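Side-chain contacts in ZmpA Glycopeptidase (Clostridium perfringens, PDB 6XSX), which is the M60 peptidase catalytic module of a larger metalloprotease, a glycopeptidase that probably hydrolyses peptide bonds in glycosylated proteins: residues S183-V188 / E215-T220; G258-N263 / W277-E282; D177-F182 / K204-T209; W224-S229 / H285-N290. All blocks are in the same frame, centred on the assembly; numbering follows the deposited sequence.

Contact 1. Residues S183-V188 / E215-T220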
loop_
_atom_site.group_PDB
_atom_site.type_symbol
_atom_site.label_atom_id
_atom_site.label_comp_id
_atom_site.label_asym_id
_atom_site.label_seq_id
_atom_site.Cartn_x
_atom_site.Cartn_y
_atom_site.Cartn_z
ATOM N N SER A 183 7.650 14.191 -7.699
ATOM C CA SER A 183 8.660 13.209 -8.062
ATOM C C SER A 183 8.390 12.770 -9.498
ATOM O O SER A 183 7.600 13.416 -10.188
ATOM C CB SER A 183 8.644 12.056 -7.090
ATOM O OG SER A 183 7.448 11.295 -7.223
ATOM N N ASP A 184 9.030 11.684 -9.954
ATOM C CA ASP A 184 8.703 11.171 -11.277
ATOM C C ASP A 184 7.251 10.701 -11.303
ATOM O O ASP A 184 6.537 10.941 -12.283
ATOM C CB ASP A 184 9.688 10.101 -11.762
ATOM C CG ASP A 184 11.091 10.643 -12.011
ATOM O OD1 ASP A 184 11.220 11.857 -12.297
ATOM O OD2 ASP A 184 12.046 9.858 -11.904
ATOM N N LYS A 185 6.815 10.071 -10.204
ATOM C CA LYS A 185 5.574 9.310 -10.239
ATOM C C LYS A 185 4.583 9.798 -9.189
ATOM O O LYS A 185 3.484 9.267 -9.118
ATOM C CB LYS A 185 5.835 7.807 -10.055
ATOM C CG LYS A 185 6.673 7.131 -11.142
ATOM C CD LYS A 185 6.088 7.169 -12.549
ATOM C CE LYS A 185 4.820 6.351 -12.705
ATOM N NZ LYS A 185 4.465 6.150 -14.131
ATOM N N THR A 186 4.967 10.776 -8.353
ATOM C CA THR A 186 4.097 11.136 -7.241
ATOM C C THR A 186 4.028 12.642 -7.016
ATOM O O THR A 186 4.853 13.416 -7.528
ATOM C CB THR A 186 4.499 10.463 -5.919
ATOM O OG1 THR A 186 5.511 11.269 -5.313
ATOM C CG2 THR A 186 4.973 9.030 -6.069
ATOM N N LEU A 187 3.023 13.013 -6.214
ATOM C CA LEU A 187 2.865 14.336 -5.631
ATOM C C LEU A 187 2.655 14.181 -4.125
ATOM O O LEU A 187 1.865 13.346 -3.672
ATOM C CB LEU A 187 1.690 15.075 -6.292
ATOM C CG LEU A 187 1.194 16.341 -5.579
ATOM C CD1 LEU A 187 2.310 17.368 -5.418
ATOM C CD2 LEU A 187 0.003 16.963 -6.305
ATOM N N VAL A 188 3.420 14.962 -3.358
ATOM C CA VAL A 188 3.191 15.108 -1.930
ATOM C C VAL A 188 2.808 16.567 -1.673
ATOM O O VAL A 188 3.598 17.476 -1.927
ATOM C CB VAL A 188 4.432 14.692 -1.109
ATOM C CG1 VAL A 188 4.293 15.046 0.366
ATOM C CG2 VAL A 188 4.760 13.211 -1.269
ATOM N N GLU A 215 10.661 5.477 -4.996
ATOM C CA GLU A 215 11.049 4.146 -4.559
ATOM C C GLU A 215 9.816 3.376 -4.081
ATOM O O GLU A 215 9.749 2.167 -4.273
ATOM C CB GLU A 215 12.111 4.204 -3.454
ATOM C CG GLU A 215 13.511 4.553 -3.945
ATOM C CD GLU A 215 14.141 3.578 -4.935
ATOM O OE1 GLU A 215 13.631 2.449 -5.074
ATOM O OE2 GLU A 215 15.146 3.946 -5.570
ATOM N N VAL A 216 8.863 4.070 -3.436
ATOM C CA VAL A 216 7.672 3.400 -2.928
ATOM C C VAL A 216 6.837 2.877 -4.100
ATOM O O VAL A 216 6.391 1.730 -4.065
ATOM C CB VAL A 216 6.848 4.294 -1.980
ATOM C CG1 VAL A 216 5.473 3.719 -1.687
ATOM C CG2 VAL A 216 7.586 4.563 -0.678
ATOM N N ILE A 217 6.652 3.710 -5.142
ATOM C CA ILE A 217 5.834 3.330 -6.290
ATOM C C ILE A 217 6.502 2.181 -7.052
ATOM O O ILE A 217 5.829 1.238 -7.471
ATOM C CB ILE A 217 5.527 4.538 -7.206
ATOM C CG1 ILE A 217 4.717 5.618 -6.482
ATOM C CG2 ILE A 217 4.841 4.085 -8.496
ATOM C CD1 ILE A 217 3.327 5.173 -6.080
ATOM N N LYS A 218 7.828 2.264 -7.216
ATOM C CA LYS A 218 8.603 1.206 -7.854
ATOM C C LYS A 218 8.370 -0.121 -7.125
ATOM O O LYS A 218 7.948 -1.101 -7.730
ATOM C CB LYS A 218 10.088 1.583 -7.891
ATOM C CG LYS A 218 10.937 0.795 -8.882
ATOM C CD LYS A 218 12.345 1.345 -9.009
ATOM C CE LYS A 218 13.335 0.325 -9.534
ATOM N NZ LYS A 218 14.665 0.516 -8.903
ATOM N N GLU A 219 8.635 -0.140 -5.816
ATOM C CA GLU A 219 8.503 -1.349 -5.014
ATOM C C GLU A 219 7.060 -1.862 -5.089
ATOM O O GLU A 219 6.844 -3.056 -5.280
ATOM C CB GLU A 219 9.017 -1.099 -3.589
ATOM C CG GLU A 219 8.978 -2.308 -2.664
ATOM C CD GLU A 219 9.627 -3.572 -3.206
ATOM O OE1 GLU A 219 10.588 -3.457 -3.990
ATOM O OE2 GLU A 219 9.165 -4.671 -2.857
ATOM N N THR A 220 6.083 -0.948 -5.010
ATOM C CA THR A 220 4.676 -1.318 -5.036
ATOM C C THR A 220 4.325 -1.979 -6.364
ATOM O O THR A 220 3.617 -2.987 -6.400
ATOM C CB THR A 220 3.732 -0.131 -4.797
ATOM O OG1 THR A 220 3.886 0.285 -3.441
ATOM C CG2 THR A 220 2.279 -0.485 -5.042
#

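Contact 2. Residues G258-N263 / W277-E282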
loop_
_atom_site.group_PDB
_atom_site.type_symbol
_atom_site.label_atom_id
_atom_site.label_comp_id
_atom_site.label_asym_id
_atom_site.label_seq_id
_atom_site.Cartn_x
_atom_site.Cartn_y
_atom_site.Cartn_z
ATOM N N GLY A 258 -6.502 7.254 -6.759
ATOM C CA GLY A 258 -5.056 7.406 -6.758
ATOM C C GLY A 258 -4.591 8.518 -5.822
ATOM O O GLY A 258 -3.569 9.153 -6.067
ATOM N N ILE A 259 -5.353 8.740 -4.749
ATOM C CA ILE A 259 -5.024 9.757 -3.763
ATOM C C ILE A 259 -4.996 9.100 -2.385
ATOM O O ILE A 259 -5.944 8.405 -2.018
ATOM C CB ILE A 259 -6.050 10.913 -3.823
ATOM C CG1 ILE A 259 -5.966 11.675 -5.150
ATOM C CG2 ILE A 259 -5.906 11.843 -2.624
ATOM C CD1 ILE A 259 -7.254 12.379 -5.567
ATOM N N THR A 260 -3.911 9.341 -1.633
ATOM C CA THR A 260 -3.890 9.099 -0.197
ATOM C C THR A 260 -4.128 10.418 0.543
ATOM O O THR A 260 -3.452 11.416 0.296
ATOM C CB THR A 260 -2.558 8.487 0.263
ATOM O OG1 THR A 260 -2.493 7.136 -0.198
ATOM C CG2 THR A 260 -2.376 8.543 1.767
ATOM N N GLY A 261 -5.113 10.419 1.440
ATOM C CA GLY A 261 -5.342 11.559 2.314
ATOM C C GLY A 261 -4.740 11.275 3.685
ATOM O O GLY A 261 -4.790 10.137 4.136
ATOM N N PHE A 262 -4.129 12.294 4.300
ATOM C CA PHE A 262 -3.587 12.194 5.647
ATOM C C PHE A 262 -3.953 13.480 6.384
ATOM O O PHE A 262 -4.128 14.524 5.759
ATOM C CB PHE A 262 -2.071 11.969 5.619
ATOM C CG PHE A 262 -1.313 12.966 4.775
ATOM C CD1 PHE A 262 -1.081 14.263 5.229
ATOM C CD2 PHE A 262 -0.864 12.624 3.505
ATOM C CE1 PHE A 262 -0.419 15.186 4.429
ATOM C CE2 PHE A 262 -0.175 13.539 2.718
ATOM C CZ PHE A 262 0.033 14.825 3.172
ATOM N N ASN A 263 -4.052 13.400 7.712
ATOM C CA ASN A 263 -4.459 14.537 8.522
ATOM C C ASN A 263 -3.231 15.389 8.848
ATOM O O ASN A 263 -2.100 14.998 8.545
ATOM C CB ASN A 263 -5.209 14.071 9.777
ATOM C CG ASN A 263 -6.278 15.040 10.253
ATOM O OD1 ASN A 263 -6.298 16.220 9.881
ATOM N ND2 ASN A 263 -7.184 14.542 11.082
ATOM N N TRP A 277 1.953 1.154 8.427
ATOM C CA TRP A 277 0.650 0.588 8.096
ATOM C C TRP A 277 -0.321 1.648 7.562
ATOM O O TRP A 277 -0.952 1.446 6.523
ATOM C CB TRP A 277 0.054 -0.180 9.283
ATOM C CG TRP A 277 -1.247 -0.827 8.920
ATOM C CD1 TRP A 277 -2.478 -0.240 8.940
ATOM C CD2 TRP A 277 -1.444 -2.150 8.388
ATOM N NE1 TRP A 277 -3.427 -1.109 8.474
ATOM C CE2 TRP A 277 -2.825 -2.292 8.133
ATOM C CE3 TRP A 277 -0.597 -3.235 8.120
ATOM C CZ2 TRP A 277 -3.381 -3.471 7.629
ATOM C CZ3 TRP A 277 -1.145 -4.398 7.627
ATOM C CH2 TRP A 277 -2.517 -4.514 7.388
ATOM N N GLY A 278 -0.488 2.748 8.309
ATOM C CA GLY A 278 -1.402 3.822 7.941
ATOM C C GLY A 278 -1.274 4.255 6.477
ATOM O O GLY A 278 -2.258 4.229 5.745
ATOM N N PHE A 279 -0.060 4.623 6.044
ATOM C CA PHE A 279 0.141 5.133 4.693
ATOM C C PHE A 279 -0.056 4.043 3.646
ATOM O O PHE A 279 -0.726 4.271 2.639
ATOM C CB PHE A 279 1.509 5.803 4.539
ATOM C CG PHE A 279 1.529 7.238 5.003
ATOM C CD1 PHE A 279 1.188 8.269 4.137
ATOM C CD2 PHE A 279 1.841 7.551 6.319
ATOM C CE1 PHE A 279 1.187 9.590 4.567
ATOM C CE2 PHE A 279 1.842 8.871 6.748
ATOM C CZ PHE A 279 1.510 9.886 5.873
ATOM N N MET A 280 0.537 2.866 3.881
ATOM C CA MET A 280 0.593 1.841 2.852
ATOM C C MET A 280 -0.755 1.136 2.706
ATOM O O MET A 280 -1.094 0.659 1.626
ATOM C CB MET A 280 1.731 0.851 3.117
ATOM C CG MET A 280 3.092 1.528 3.078
ATOM S SD MET A 280 3.317 2.508 1.553
ATOM C CE MET A 280 3.405 1.196 0.343
ATOM N N HIS A 281 -1.553 1.132 3.778
ATOM C CA HIS A 281 -2.905 0.600 3.697
ATOM C C HIS A 281 -3.719 1.404 2.688
ATOM O O HIS A 281 -4.470 0.830 1.908
ATOM C CB HIS A 281 -3.549 0.549 5.091
ATOM C CG HIS A 281 -5.014 0.261 5.091
ATOM N ND1 HIS A 281 -5.518 -1.029 5.162
ATOM C CD2 HIS A 281 -6.084 1.087 5.038
ATOM C CE1 HIS A 281 -6.836 -0.986 5.147
ATOM N NE2 HIS A 281 -7.212 0.308 5.074
ATOM N N GLU A 282 -3.543 2.732 2.690
ATOM C CA GLU A 282 -4.243 3.597 1.749
ATOM C C GLU A 282 -3.748 3.373 0.326
ATOM O O GLU A 282 -4.547 3.363 -0.601
ATOM C CB GLU A 282 -4.109 5.076 2.118
ATOM C CG GLU A 282 -4.680 5.407 3.489
ATOM C CD GLU A 282 -6.019 4.766 3.808
ATOM O OE1 GLU A 282 -6.877 4.721 2.913
ATOM O OE2 GLU A 282 -6.197 4.294 4.957
HETATM O O HOH W 1 -0.236 6.081 0.671
#

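Contact 3. Residues D177-F182 / K204-T209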
loop_
_atom_site.group_PDB
_atom_site.type_symbol
_atom_site.label_atom_id
_atom_site.label_comp_id
_atom_site.label_asym_id
_atom_site.label_seq_id
_atom_site.Cartn_x
_atom_site.Cartn_y
_atom_site.Cartn_z
ATOM N N ASP A 177 -1.626 28.106 2.250
ATOM C CA ASP A 177 -0.470 27.563 2.948
ATOM C C ASP A 177 -0.149 26.206 2.317
ATOM O O ASP A 177 -0.772 25.204 2.664
ATOM C CB ASP A 177 -0.739 27.452 4.459
ATOM C CG ASP A 177 0.486 27.120 5.310
ATOM O OD1 ASP A 177 1.567 26.854 4.731
ATOM O OD2 ASP A 177 0.355 27.119 6.556
ATOM N N VAL A 178 0.808 26.179 1.383
ATOM C CA VAL A 178 0.998 24.996 0.554
ATOM C C VAL A 178 2.461 24.847 0.144
ATOM O O VAL A 178 3.094 25.836 -0.225
ATOM C CB VAL A 178 0.095 25.006 -0.699
ATOM C CG1 VAL A 178 0.324 26.234 -1.574
ATOM C CG2 VAL A 178 0.275 23.749 -1.535
ATOM N N PHE A 179 2.942 23.589 0.154
ATOM C CA PHE A 179 4.194 23.187 -0.476
ATOM C C PHE A 179 4.010 21.834 -1.158
ATOM O O PHE A 179 3.475 20.902 -0.548
ATOM C CB PHE A 179 5.321 23.113 0.561
ATOM C CG PHE A 179 6.618 22.568 0.029
ATOM C CD1 PHE A 179 7.442 23.345 -0.775
ATOM C CD2 PHE A 179 7.015 21.272 0.322
ATOM C CE1 PHE A 179 8.634 22.835 -1.275
ATOM C CE2 PHE A 179 8.200 20.758 -0.183
ATOM C CZ PHE A 179 9.015 21.544 -0.972
ATOM N N ASP A 180 4.460 21.731 -2.420
ATOM C CA ASP A 180 4.310 20.494 -3.181
ATOM C C ASP A 180 5.675 19.907 -3.518
ATOM O O ASP A 180 6.572 20.644 -3.916
ATOM C CB ASP A 180 3.533 20.697 -4.487
ATOM C CG ASP A 180 2.021 20.792 -4.332
ATOM O OD1 ASP A 180 1.507 20.349 -3.291
ATOM O OD2 ASP A 180 1.360 21.297 -5.261
ATOM N N VAL A 181 5.791 18.574 -3.411
ATOM C CA VAL A 181 6.916 17.844 -3.981
ATOM C C VAL A 181 6.407 16.968 -5.122
ATOM O O VAL A 181 5.595 16.065 -4.892
ATOM C CB VAL A 181 7.632 16.959 -2.942
ATOM C CG1 VAL A 181 8.885 16.314 -3.531
ATOM C CG2 VAL A 181 7.956 17.717 -1.661
ATOM N N PHE A 182 6.915 17.236 -6.334
ATOM C CA PHE A 182 6.681 16.399 -7.501
ATOM C C PHE A 182 7.890 15.504 -7.734
ATOM O O PHE A 182 9.002 15.996 -7.936
ATOM C CB PHE A 182 6.471 17.251 -8.755
ATOM C CG PHE A 182 5.325 18.222 -8.642
ATOM C CD1 PHE A 182 4.085 17.913 -9.175
ATOM C CD2 PHE A 182 5.482 19.435 -7.985
ATOM C CE1 PHE A 182 3.026 18.805 -9.057
ATOM C CE2 PHE A 182 4.424 20.327 -7.875
ATOM C CZ PHE A 182 3.198 20.009 -8.411
ATOM N N LYS A 204 16.606 17.598 6.726
ATOM C CA LYS A 204 16.264 16.850 5.530
ATOM C C LYS A 204 15.891 17.831 4.428
ATOM O O LYS A 204 15.625 18.994 4.709
ATOM C CB LYS A 204 15.119 15.879 5.823
ATOM C CG LYS A 204 15.533 14.639 6.600
ATOM C CD LYS A 204 14.376 13.728 6.913
ATOM C CE LYS A 204 14.804 12.504 7.695
ATOM N NZ LYS A 204 15.936 11.820 7.026
ATOM N N LEU A 205 15.888 17.341 3.184
ATOM C CA LEU A 205 15.652 18.183 2.024
ATOM C C LEU A 205 14.568 17.561 1.142
ATOM O O LEU A 205 14.371 16.342 1.137
ATOM C CB LEU A 205 16.977 18.381 1.272
ATOM C CG LEU A 205 18.098 19.072 2.061
ATOM C CD1 LEU A 205 19.465 18.742 1.482
ATOM C CD2 LEU A 205 17.907 20.586 2.124
ATOM N N PRO A 206 13.800 18.387 0.391
ATOM C CA PRO A 206 12.729 17.875 -0.466
ATOM C C PRO A 206 13.179 16.874 -1.525
ATOM O O PRO A 206 12.393 16.019 -1.929
ATOM C CB PRO A 206 12.123 19.116 -1.146
ATOM C CG PRO A 206 13.090 20.252 -0.862
ATOM C CD PRO A 206 13.891 19.853 0.364
ATOM N N SER A 207 14.429 16.983 -1.994
ATOM C CA SER A 207 14.916 16.054 -3.004
ATOM C C SER A 207 14.772 14.611 -2.518
ATOM O O SER A 207 14.529 13.704 -3.318
ATOM C CB SER A 207 16.334 16.354 -3.406
ATOM O OG SER A 207 17.192 16.206 -2.285
ATOM N N GLU A 208 14.897 14.419 -1.197
ATOM C CA GLU A 208 14.794 13.106 -0.578
ATOM C C GLU A 208 13.332 12.653 -0.494
ATOM O O GLU A 208 13.028 11.464 -0.638
ATOM C CB GLU A 208 15.432 13.135 0.807
ATOM C CG GLU A 208 15.351 11.801 1.521
ATOM C CD GLU A 208 16.000 11.789 2.896
ATOM O OE1 GLU A 208 15.826 12.778 3.649
ATOM O OE2 GLU A 208 16.679 10.790 3.211
ATOM N N THR A 209 12.431 13.610 -0.249
ATOM C CA THR A 209 11.006 13.317 -0.256
ATOM C C THR A 209 10.623 12.722 -1.605
ATOM O O THR A 209 9.873 11.755 -1.665
ATOM C CB THR A 209 10.151 14.567 0.009
ATOM O OG1 THR A 209 10.471 15.008 1.326
ATOM C CG2 THR A 209 8.667 14.271 -0.077
#

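Contact 4. Residues W224-S229 / H285-N290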
loop_
_atom_site.group_PDB
_atom_site.type_symbol
_atom_site.label_atom_id
_atom_site.label_comp_id
_atom_site.label_asym_id
_atom_site.label_seq_id
_atom_site.Cartn_x
_atom_site.Cartn_y
_atom_site.Cartn_z
ATOM N N TRP A 224 3.152 -5.819 -7.178
ATOM C CA TRP A 224 1.833 -6.026 -7.760
ATOM C C TRP A 224 1.928 -6.732 -9.117
ATOM O O TRP A 224 0.901 -7.060 -9.713
ATOM C CB TRP A 224 1.100 -4.682 -7.875
ATOM C CG TRP A 224 -0.261 -4.692 -7.254
ATOM C CD1 TRP A 224 -1.457 -4.573 -7.898
ATOM C CD2 TRP A 224 -0.568 -4.841 -5.855
ATOM N NE1 TRP A 224 -2.484 -4.629 -6.995
ATOM C CE2 TRP A 224 -1.973 -4.802 -5.736
ATOM C CE3 TRP A 224 0.202 -5.005 -4.698
ATOM C CZ2 TRP A 224 -2.624 -4.914 -4.506
ATOM C CZ3 TRP A 224 -0.438 -5.106 -3.479
ATOM C CH2 TRP A 224 -1.833 -5.061 -3.386
ATOM N N GLY A 225 3.159 -6.936 -9.611
ATOM C CA GLY A 225 3.394 -7.696 -10.832
ATOM C C GLY A 225 3.306 -6.879 -12.123
ATOM O O GLY A 225 3.093 -7.450 -13.196
ATOM N N PHE A 226 3.490 -5.553 -12.030
ATOM C CA PHE A 226 3.602 -4.715 -13.220
ATOM C C PHE A 226 5.024 -4.825 -13.760
ATOM O O PHE A 226 5.885 -4.021 -13.424
ATOM C CB PHE A 226 3.187 -3.268 -12.932
ATOM C CG PHE A 226 1.721 -3.104 -12.623
ATOM C CD1 PHE A 226 0.781 -3.071 -13.642
ATOM C CD2 PHE A 226 1.283 -2.992 -11.312
ATOM C CE1 PHE A 226 -0.570 -2.933 -13.357
ATOM C CE2 PHE A 226 -0.067 -2.853 -11.028
ATOM C CZ PHE A 226 -0.992 -2.831 -12.049
ATOM N N ASP A 227 5.272 -5.856 -14.574
ATOM C CA ASP A 227 6.633 -6.206 -14.947
ATOM C C ASP A 227 6.857 -5.962 -16.442
ATOM O O ASP A 227 7.897 -6.333 -16.978
ATOM C CB ASP A 227 6.953 -7.642 -14.518
ATOM C CG ASP A 227 6.035 -8.665 -15.165
ATOM O OD1 ASP A 227 5.069 -8.257 -15.834
ATOM O OD2 ASP A 227 6.293 -9.862 -14.996
ATOM N N GLU A 228 5.877 -5.333 -17.103
ATOM C CA GLU A 228 5.981 -4.959 -18.508
ATOM C C GLU A 228 5.771 -6.189 -19.394
ATOM O O GLU A 228 6.105 -6.162 -20.575
ATOM C CB GLU A 228 7.307 -4.237 -18.813
ATOM C CG GLU A 228 7.568 -2.988 -17.975
ATOM C CD GLU A 228 6.516 -1.891 -18.099
ATOM O OE1 GLU A 228 6.031 -1.664 -19.230
ATOM O OE2 GLU A 228 6.163 -1.273 -17.061
ATOM N N SER A 229 5.176 -7.249 -18.832
ATOM C CA SER A 229 4.998 -8.507 -19.539
ATOM C C SER A 229 3.796 -8.452 -20.484
ATOM O O SER A 229 3.655 -9.309 -21.353
ATOM C CB SER A 229 4.896 -9.674 -18.569
ATOM O OG SER A 229 3.735 -9.571 -17.751
ATOM N N HIS A 285 -5.433 0.258 -1.028
ATOM C CA HIS A 285 -6.794 0.456 -1.505
ATOM C C HIS A 285 -6.769 0.975 -2.938
ATOM O O HIS A 285 -7.637 0.634 -3.726
ATOM C CB HIS A 285 -7.531 1.519 -0.679
ATOM C CG HIS A 285 -8.118 1.058 0.610
ATOM N ND1 HIS A 285 -8.835 -0.121 0.722
ATOM C CD2 HIS A 285 -8.144 1.647 1.828
ATOM C CE1 HIS A 285 -9.247 -0.259 1.970
ATOM N NE2 HIS A 285 -8.839 0.823 2.670
ATOM N N ASN A 286 -5.794 1.836 -3.251
ATOM C CA ASN A 286 -5.745 2.494 -4.547
ATOM C C ASN A 286 -5.270 1.527 -5.628
ATOM O O ASN A 286 -5.576 1.712 -6.807
ATOM C CB ASN A 286 -4.903 3.773 -4.503
ATOM C CG ASN A 286 -5.721 4.983 -4.098
ATOM O OD1 ASN A 286 -6.794 5.223 -4.652
ATOM N ND2 ASN A 286 -5.223 5.751 -3.143
ATOM N N PHE A 287 -4.525 0.491 -5.229
ATOM C CA PHE A 287 -3.929 -0.379 -6.235
ATOM C C PHE A 287 -4.796 -1.577 -6.643
ATOM O O PHE A 287 -4.357 -2.352 -7.488
ATOM C CB PHE A 287 -2.493 -0.773 -5.868
ATOM C CG PHE A 287 -1.459 0.167 -6.430
ATOM C CD1 PHE A 287 -0.895 -0.061 -7.674
ATOM C CD2 PHE A 287 -1.077 1.303 -5.732
ATOM C CE1 PHE A 287 0.040 0.818 -8.205
ATOM C CE2 PHE A 287 -0.143 2.178 -6.261
ATOM C CZ PHE A 287 0.422 1.930 -7.490
ATOM N N ASP A 288 -6.009 -1.749 -6.085
ATOM C CA ASP A 288 -6.856 -2.831 -6.587
ATOM C C ASP A 288 -8.347 -2.552 -6.408
ATOM O O ASP A 288 -8.820 -2.366 -5.289
ATOM C CB ASP A 288 -6.470 -4.201 -6.023
ATOM C CG ASP A 288 -7.010 -5.376 -6.826
ATOM O OD1 ASP A 288 -7.560 -5.160 -7.931
ATOM O OD2 ASP A 288 -6.864 -6.511 -6.347
ATOM N N THR A 289 -9.080 -2.597 -7.527
ATOM C CA THR A 289 -10.519 -2.378 -7.531
ATOM C C THR A 289 -11.232 -3.556 -8.187
ATOM O O THR A 289 -12.422 -3.466 -8.486
ATOM C CB THR A 289 -10.909 -1.139 -8.350
ATOM O OG1 THR A 289 -10.413 -1.291 -9.683
ATOM C CG2 THR A 289 -10.435 0.154 -7.730
ATOM N N ASN A 290 -10.496 -4.646 -8.429
ATOM C CA ASN A 290 -11.030 -5.778 -9.173
ATOM C C ASN A 290 -12.215 -6.394 -8.421
ATOM O O ASN A 290 -12.051 -6.923 -7.320
ATOM C CB ASN A 290 -9.929 -6.800 -9.467
ATOM C CG ASN A 290 -10.331 -7.880 -10.451
ATOM O OD1 ASN A 290 -11.477 -7.952 -10.899
ATOM N ND2 ASN A 290 -9.384 -8.742 -10.782
#

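Contact 1. Residues S183-V188 / E215-T220
Thr186 lays its CG2 methyl against the flank of Ile217, with CG2 of Thr186 only 3.4 Å from CG1 of Ile217, closer than ordinary van der Waals contact. The two side chains run antiparallel alongside each other. The same Thr186 methyl also lies 4.2 Å from Ile217 CD1. With chi1 at 85°, CG2 of Thr186 stands beside the backbone N, turned to the helix, and so small a group as a methyl suits this tight spot. Ile217 is branched as well, and its CG2 meets CB of Lys185 at 4.2 Å. Beyond CB the lysine bends away from the helix, and its NZ is held by Asp235 and by the carbonyl of Phe236. On the helix, Val216 O accepts from both the N and the OG1 of Thr220, one from above the carbonyl plane and one from below. Strand 186-190 lies between strands 179-182 and 240-244 in the mixed sheet; helix 206-224 packs against it through Ile217, and Ile217 also touches Met283 of helix 277-286, so the contact joins sheet and two helices in the M60 domain.

Contact 2. Residues G258-N263 / W277-E282
The rings of Phe262 and Phe279 meet obliquely, their centroids 5.9 Å apart and their planes at 45°, in neither a parallel stack nor a T-shape. Their closest atoms are CD2 of Phe262 and CE1 of Phe279, at 3.8 Å. A third flat group, the imidazole of His281, has OE2 of Glu282 at its edge, in the plane of the ring. Phe262 comes from the strand with CG between its backbone N and carbonyl carbon (chi1 52°), and its CB too lies near the Phe279 ring. The phenyl ring of Phe279 is long enough to bring CE1 to the strand although its CB does not point there. CE1 and CZ face Phe262, while CD1 faces the CG2 methyl of Thr260, which approaches the ring obliquely at 4.3 Å.

Two residues earlier in the strand than Phe262, the short and branched Thr260 fits where the backbones come nearer. Its OG1 lies 3.5 Å from CB of Glu282, and its CG2 is 3.9 Å from that same CB. The glutamate chain then bends at chi2, carrying its carboxylate away from the strand. A water links the elements: it donates to Phe279 O at 2.7 Å and hydrogen-bonds Thr260 OG1 at 2.6 Å. Tyr240 OH is a further partner of that hydroxyl.

His281 and Glu282 belong to an HExxH sequence completed by His285, consistent with the zinc site of M60 peptidases, although no metal is bound here. Segment 277-282 runs roughly antiparallel to strand 259-262 (150°), which lies between strands 240-244 and 254-256, while helix 301-309 packs against Met280 and Trp277.

Contact 3. Residues D177-F182 / K204-T209
Val181 and Thr209 form the densest part of this contact, methyl against methyl: CG2 of Val181 lies 3.9 Å from CG2 of Thr209, and the other valine branch, CG1, is 4.0 Å from that same methyl. Both valine methyls thus straddle one threonine methyl. CG1 of Val181 also rests 3.9 Å from the carbonyl O of Pro206. Beside this pair Phe179, with its CG anti to the backbone N (chi1 174°), sends its ring tip forward until CZ is 3.9 Å from CB of Pro206. The proline carbon meets the ring at its edge, near the ring plane, and the two side chains cross at about a right angle. Proline is apt in the opening turn of helix 206-224, where its missing N-H costs little and its compact ring offers a greasy surface.

On the outer, partly exposed side nothing reaches the strand: Glu208 points away from it, and Lys204 pairs with Glu208 in a salt bridge, NZ of Lys204 to OE1 of Glu208 at 3.5 Å.

Helix 192-202 completes the inner side, with Tyr199 touching both Val181 and Pro206, and Ala195 touching Phe179. The hydroxyl of Thr209 is hydrogen-bonded to Leu271 O and Tyr199 OH, which leaves its methyl as the part offered to the strand. The salt bridge lies within 204-209 and takes no part in the contact. No hydrogen bond crosses between 177-182 and 204-209, so strand and helix meet here through apolar groups.

Contact 4. Residues W224-S229 / H285-N290
Trp224 meets Phe287 where helix 206-224 ends in a Schellman motif, closed by Gly225, whose positive phi suits glycine. From its CB, which points toward segment 285-290, the indole reaches out so that mainly its pyrrole side does the touching. CD1 of Trp224 comes 3.7 Å from the carbonyl O of Phe287. Next round the ring, NE1 lies 3.0 Å from that same oxygen. CE2 faces CB of Phe287 at 4.1 Å, and CZ2, on the benzene half, reaches CB of Asp288 at 4.2 Å. Phe287 CB sits over one face of the five-membered ring in a CH-pi contact, 19° off the ring normal. Its phenyl group turns an edge to that indole face, an edge-to-face pair with planes at 64°. Phe226 comes up to the edge of the Phe287 ring with its CE2, more loosely, and its own ring makes a cation-pi contact with Arg374. A broad indole is well chosen here, since one flat group lies against a methylene on its face, a phenyl edge and the Asp288 CB at its rim. The contact lies at the C-terminal end region of helix 277-286, whose His285 is the last histidine of a probable zinc-binding HExxH sequence. Asp288 uses its carboxylate for an Asx turn: OD1 of Asp288 accepts from N of Asn290 at 3.0 Å, the N-H arriving from above the carboxylate plane.

In the fold
From the N terminus, strand 179-182 opens contact 3 and strand 186-190, its antiparallel neighbour, opens contact 1. Helix 206-224 then closes both in the same order, contact 3 near its start and contact 1 farther along, so the two loops cross. The end of that helix opens contact 4, whose long loop runs to 285-290. Contact 2 lies wholly within that loop, tying strand 259-262 to helix 277-286. Asn286 bonds to the backbone of Gly258 and Ile259, linking contacts 4 and 2. Met280 touches Val216 and Thr220, and Phe287 touches Thr220, so contact 1 meets both. Contacts 1 to 3 join the mixed sheet to helices 206-224 and 277-286, and contact 4 joins the ends of those helices.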